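Beta sliding clamp (Borrelia burgdorferi, PDB 6DJ8) probably forms a ring-shaped head-to-tail homodimer around DNA that tethers DNA polymerases and other proteins, making replication processive. Local coordinates at residues 10-23 / 90-104. Residues are numbered along the deposited sequence; the frame is centred on the assembly and turned at random.
Sequences LHNTFFICETNQIM and VKAFNFYKKIKIVFN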
# COMPACT_ATOMS: atom_id res chain seq x y z
N LEU A 10 -27.06 -32.96 -1.49
CA LEU A 10 -27.05 -31.50 -1.59
C LEU A 10 -28.09 -30.88 -0.66
O LEU A 10 -27.80 -29.92 0.05
CB LEU A 10 -27.32 -31.07 -3.03
CG LEU A 10 -26.28 -31.35 -4.11
CD1 LEU A 10 -26.90 -31.25 -5.51
CD2 LEU A 10 -25.13 -30.38 -3.96
N HIS A 11 -29.30 -31.44 -0.64
CA HIS A 11 -30.40 -30.81 0.08
C HIS A 11 -30.16 -30.73 1.59
O HIS A 11 -30.74 -29.86 2.24
CB HIS A 11 -31.70 -31.55 -0.21
CG HIS A 11 -31.77 -32.91 0.42
ND1 HIS A 11 -32.15 -33.10 1.73
CD2 HIS A 11 -31.50 -34.14 -0.08
CE1 HIS A 11 -32.12 -34.39 2.01
NE2 HIS A 11 -31.72 -35.04 0.94
N ASN A 12 -29.33 -31.62 2.16
CA ASN A 12 -29.11 -31.57 3.60
C ASN A 12 -27.64 -31.52 4.00
O ASN A 12 -27.33 -31.74 5.18
CB ASN A 12 -29.79 -32.78 4.29
CG ASN A 12 -29.23 -34.12 3.82
OD1 ASN A 12 -28.33 -34.18 2.98
ND2 ASN A 12 -29.78 -35.21 4.36
N THR A 13 -26.71 -31.23 3.08
CA THR A 13 -25.30 -31.09 3.44
C THR A 13 -24.92 -29.63 3.22
O THR A 13 -24.34 -29.26 2.20
CB THR A 13 -24.42 -32.04 2.62
OG1 THR A 13 -24.93 -33.37 2.73
CG2 THR A 13 -23.02 -32.07 3.22
N PHE A 14 -25.24 -28.80 4.21
CA PHE A 14 -25.05 -27.36 4.08
C PHE A 14 -24.94 -26.74 5.46
O PHE A 14 -25.24 -27.38 6.48
CB PHE A 14 -26.22 -26.71 3.33
CG PHE A 14 -27.49 -26.71 4.12
CD1 PHE A 14 -28.39 -27.75 3.99
CD2 PHE A 14 -27.77 -25.69 5.02
CE1 PHE A 14 -29.57 -27.77 4.72
CE2 PHE A 14 -28.94 -25.71 5.77
CZ PHE A 14 -29.84 -26.75 5.62
N PHE A 15 -24.57 -25.46 5.49
CA PHE A 15 -24.80 -24.68 6.69
C PHE A 15 -25.10 -23.25 6.28
O PHE A 15 -24.68 -22.78 5.22
CB PHE A 15 -23.62 -24.74 7.66
CG PHE A 15 -22.36 -24.18 7.12
CD1 PHE A 15 -21.49 -24.99 6.42
CD2 PHE A 15 -22.02 -22.85 7.31
CE1 PHE A 15 -20.31 -24.48 5.91
CE2 PHE A 15 -20.86 -22.35 6.81
CZ PHE A 15 -20.01 -23.17 6.10
N ILE A 16 -25.83 -22.55 7.15
CA ILE A 16 -26.12 -21.14 7.02
C ILE A 16 -25.32 -20.41 8.09
O ILE A 16 -25.29 -20.84 9.25
CB ILE A 16 -27.63 -20.87 7.18
CG1 ILE A 16 -28.44 -21.71 6.17
CG2 ILE A 16 -27.93 -19.37 7.05
CD1 ILE A 16 -29.93 -21.54 6.28
N CYS A 17 -24.67 -19.32 7.70
CA CYS A 17 -23.86 -18.56 8.63
C CYS A 17 -24.02 -17.08 8.36
O CYS A 17 -24.54 -16.66 7.32
CB CYS A 17 -22.38 -18.94 8.53
SG CYS A 17 -21.69 -18.58 6.93
N GLU A 18 -23.57 -16.29 9.32
CA GLU A 18 -23.49 -14.85 9.14
C GLU A 18 -22.26 -14.53 8.28
O GLU A 18 -21.13 -14.91 8.63
CB GLU A 18 -23.43 -14.15 10.50
CG GLU A 18 -23.28 -12.64 10.44
CD GLU A 18 -23.74 -11.97 11.72
OE1 GLU A 18 -24.49 -12.61 12.49
OE2 GLU A 18 -23.35 -10.81 11.95
N THR A 19 -22.49 -13.86 7.16
CA THR A 19 -21.41 -13.62 6.20
C THR A 19 -20.25 -12.87 6.82
O THR A 19 -19.08 -13.25 6.64
CB THR A 19 -21.96 -12.85 5.00
OG1 THR A 19 -23.10 -13.55 4.47
CG2 THR A 19 -20.91 -12.75 3.92
N ASN A 20 -20.53 -11.76 7.51
CA ASN A 20 -19.44 -10.97 8.06
C ASN A 20 -18.67 -11.77 9.10
O ASN A 20 -17.44 -11.65 9.20
CB ASN A 20 -19.97 -9.67 8.67
CG ASN A 20 -18.84 -8.71 9.05
OD1 ASN A 20 -18.49 -8.56 10.22
ND2 ASN A 20 -18.24 -8.07 8.04
N GLN A 21 -19.36 -12.61 9.87
CA GLN A 21 -18.66 -13.39 10.89
C GLN A 21 -17.72 -14.40 10.26
O GLN A 21 -16.53 -14.45 10.59
CB GLN A 21 -19.65 -14.11 11.80
CG GLN A 21 -18.98 -14.87 12.94
CD GLN A 21 -19.98 -15.50 13.87
OE1 GLN A 21 -21.12 -15.76 13.47
NE2 GLN A 21 -19.58 -15.73 15.12
N ILE A 22 -18.22 -15.20 9.31
CA ILE A 22 -17.33 -16.20 8.75
C ILE A 22 -16.22 -15.54 7.94
O ILE A 22 -15.11 -16.07 7.85
CB ILE A 22 -18.10 -17.25 7.93
CG1 ILE A 22 -17.17 -18.46 7.68
CG2 ILE A 22 -18.65 -16.62 6.63
CD1 ILE A 22 -17.77 -19.59 6.89
N MET A 23 -16.48 -14.35 7.36
CA MET A 23 -15.41 -13.63 6.69
C MET A 23 -14.28 -13.30 7.66
O MET A 23 -13.09 -13.53 7.37
CB MET A 23 -15.95 -12.33 6.04
CG MET A 23 -14.90 -11.58 5.25
SD MET A 23 -15.55 -10.07 4.50
CE MET A 23 -17.16 -10.68 3.90
N VAL A 90 -16.48 -15.50 0.17
CA VAL A 90 -17.26 -14.84 1.20
C VAL A 90 -17.18 -13.31 1.05
O VAL A 90 -18.15 -12.59 1.31
CB VAL A 90 -16.77 -15.35 2.57
CG1 VAL A 90 -17.30 -14.50 3.69
CG2 VAL A 90 -17.17 -16.84 2.74
N LYS A 91 -16.02 -12.78 0.65
CA LYS A 91 -15.94 -11.36 0.33
C LYS A 91 -16.85 -11.04 -0.86
O LYS A 91 -17.53 -10.00 -0.89
CB LYS A 91 -14.51 -10.95 0.00
CG LYS A 91 -13.70 -10.49 1.22
CD LYS A 91 -12.31 -9.95 0.86
CE LYS A 91 -12.33 -8.50 0.32
NZ LYS A 91 -12.99 -8.28 -1.00
N ALA A 92 -16.86 -11.92 -1.85
CA ALA A 92 -17.70 -11.69 -3.03
C ALA A 92 -19.15 -11.53 -2.63
O ALA A 92 -19.87 -10.71 -3.21
CB ALA A 92 -17.52 -12.84 -4.02
N PHE A 93 -19.59 -12.25 -1.59
CA PHE A 93 -20.97 -12.22 -1.13
C PHE A 93 -21.16 -11.37 0.14
O PHE A 93 -22.16 -11.54 0.84
CB PHE A 93 -21.46 -13.65 -0.92
CG PHE A 93 -22.10 -14.26 -2.17
CD1 PHE A 93 -22.01 -13.62 -3.40
CD2 PHE A 93 -22.81 -15.46 -2.10
CE1 PHE A 93 -22.61 -14.17 -4.55
CE2 PHE A 93 -23.41 -16.02 -3.24
CZ PHE A 93 -23.31 -15.37 -4.47
N ASN A 94 -20.26 -10.43 0.42
CA ASN A 94 -20.43 -9.63 1.64
C ASN A 94 -21.70 -8.77 1.63
O ASN A 94 -22.07 -8.26 2.69
CB ASN A 94 -19.19 -8.76 1.87
CG ASN A 94 -18.95 -7.78 0.77
OD1 ASN A 94 -19.83 -7.06 0.36
ND2 ASN A 94 -17.73 -7.79 0.24
N PHE A 95 -22.38 -8.59 0.49
CA PHE A 95 -23.61 -7.79 0.56
C PHE A 95 -24.80 -8.61 1.04
O PHE A 95 -25.90 -8.04 1.18
CB PHE A 95 -23.91 -7.10 -0.80
CG PHE A 95 -24.18 -8.05 -1.94
CD1 PHE A 95 -23.15 -8.78 -2.51
CD2 PHE A 95 -25.44 -8.17 -2.48
CE1 PHE A 95 -23.39 -9.64 -3.59
CE2 PHE A 95 -25.69 -9.03 -3.55
CZ PHE A 95 -24.65 -9.76 -4.11
N TYR A 96 -24.63 -9.89 1.34
CA TYR A 96 -25.65 -10.68 2.02
C TYR A 96 -25.37 -10.72 3.51
O TYR A 96 -24.23 -10.92 3.94
CB TYR A 96 -25.69 -12.12 1.51
CG TYR A 96 -26.17 -12.26 0.09
CD1 TYR A 96 -27.47 -11.89 -0.27
CD2 TYR A 96 -25.34 -12.75 -0.89
CE1 TYR A 96 -27.91 -12.03 -1.57
CE2 TYR A 96 -25.77 -12.89 -2.18
CZ TYR A 96 -27.05 -12.52 -2.52
OH TYR A 96 -27.45 -12.67 -3.81
N LYS A 97 -26.42 -10.52 4.31
CA LYS A 97 -26.24 -10.64 5.76
C LYS A 97 -25.90 -12.07 6.15
O LYS A 97 -25.04 -12.30 7.01
CB LYS A 97 -27.51 -10.15 6.47
CG LYS A 97 -27.49 -10.37 7.97
CD LYS A 97 -27.10 -9.11 8.73
CE LYS A 97 -26.71 -9.44 10.18
NZ LYS A 97 -27.71 -10.32 10.84
N LYS A 98 -26.53 -13.05 5.50
CA LYS A 98 -26.32 -14.47 5.74
C LYS A 98 -26.11 -15.20 4.42
O LYS A 98 -26.72 -14.85 3.41
CB LYS A 98 -27.52 -15.10 6.46
CG LYS A 98 -27.83 -14.47 7.80
CD LYS A 98 -28.91 -15.23 8.55
CE LYS A 98 -29.03 -14.69 9.98
NZ LYS A 98 -30.07 -15.39 10.79
N ILE A 99 -25.29 -16.25 4.44
CA ILE A 99 -25.12 -17.06 3.24
C ILE A 99 -25.40 -18.52 3.56
O ILE A 99 -25.24 -18.98 4.69
CB ILE A 99 -23.72 -16.91 2.61
CG1 ILE A 99 -22.62 -17.08 3.68
CG2 ILE A 99 -23.58 -15.56 1.93
CD1 ILE A 99 -21.25 -17.18 3.07
N LYS A 100 -25.82 -19.26 2.53
CA LYS A 100 -26.03 -20.69 2.61
C LYS A 100 -24.90 -21.34 1.84
O LYS A 100 -24.68 -21.03 0.66
CB LYS A 100 -27.40 -21.08 2.03
CG LYS A 100 -27.75 -22.57 2.14
CD LYS A 100 -29.22 -22.84 1.72
CE LYS A 100 -29.60 -24.31 1.87
NZ LYS A 100 -30.96 -24.65 1.31
N ILE A 101 -24.16 -22.22 2.50
CA ILE A 101 -23.02 -22.90 1.89
C ILE A 101 -23.38 -24.37 1.77
O ILE A 101 -23.64 -25.03 2.77
CB ILE A 101 -21.75 -22.69 2.71
CG1 ILE A 101 -21.42 -21.18 2.74
CG2 ILE A 101 -20.62 -23.52 2.15
CD1 ILE A 101 -20.22 -20.79 3.62
N VAL A 102 -23.41 -24.88 0.54
CA VAL A 102 -23.84 -26.23 0.23
C VAL A 102 -22.61 -27.01 -0.19
O VAL A 102 -21.82 -26.53 -1.01
CB VAL A 102 -24.91 -26.25 -0.88
CG1 VAL A 102 -25.31 -27.68 -1.21
CG2 VAL A 102 -26.12 -25.42 -0.48
N PHE A 103 -22.43 -28.21 0.36
CA PHE A 103 -21.31 -29.04 -0.03
C PHE A 103 -21.82 -30.06 -1.03
O PHE A 103 -22.70 -30.87 -0.71
CB PHE A 103 -20.65 -29.73 1.17
CG PHE A 103 -19.51 -30.64 0.79
CD1 PHE A 103 -18.62 -30.28 -0.20
CD2 PHE A 103 -19.30 -31.83 1.47
CE1 PHE A 103 -17.57 -31.09 -0.55
CE2 PHE A 103 -18.24 -32.65 1.14
CZ PHE A 103 -17.37 -32.28 0.13
N ASN A 104 -21.22 -30.06 -2.21
CA ASN A 104 -21.56 -30.96 -3.30
C ASN A 104 -20.42 -31.95 -3.35
O ASN A 104 -19.44 -31.76 -4.07
CB ASN A 104 -21.70 -30.18 -4.62
CG ASN A 104 -22.17 -31.03 -5.79
OD1 ASN A 104 -22.26 -30.54 -6.92
ND2 ASN A 104 -22.46 -32.30 -5.54
O HOH W 1 -23.06 -10.60 7.68
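Main-chain pairing of Phe15 with Ile101 and of Cys17 with Ile99 sets the register of strands 14-18 and 98-104, whose axes run nearly antiparallel. Both are hydrogen-bonded pairs; the straightest of their bonds, Ile101 N to Phe15 O, measures 2.8 Å with 175° at the hydrogen. Phe103 N extends the series to Thr13 O. The alternate positions, Phe14-Val102, Ile16-Lys100 and Glu18-Lys98, are non-hydrogen-bonded pairs.

Two aromatic contacts occupy opposite faces of this sheet. On the face of Phe14 and Ile16, the extended chain of Lys100, its CG anti to the backbone N (chi1 -177°), carries CE over the Phe14 ring and places NZ 4.7 Å from the ring centroid, only 4° off the normal, a cation-pi geometry. On the other face Ile101 runs alongside Phe15 with its CB over one face of the ring, a CH-pi contact, and Ile101 CD1 reaches Phe15 CZ at 3.4 Å.

Strand 98-104 lies inside an antiparallel sheet of the N-terminal clamp domain, between 14-18 and 109-114. The face bearing Phe15 turns toward the domain's helices, where Phe86 of helix 83-92 touches both Ile22 and Ile101.

Polar bonds tie the start of helix 19-29 to the turn at 93-96 and the residue after it. Thr19 OG1 donates to Tyr96 O (2.9 Å) from well above the carbonyl plane, and Thr19 N donates to Lys97 O (3.0 Å). A water bridges that same Lys97 oxygen to Asn20 N.

Helix-to-helix packing is apolar, Ile22 and Met23 both resting on Val90; the Met23 CB to Val90 CG1 pair is tight at 3.5 Å. A bend at chi3 carries Met23 CE to Asn94 CB in the turn that follows. On the same turn, Asn94 OD1 accepts a hydrogen bond from Arg293 of the second subunit, which puts this corner of the domain at the dimer interface.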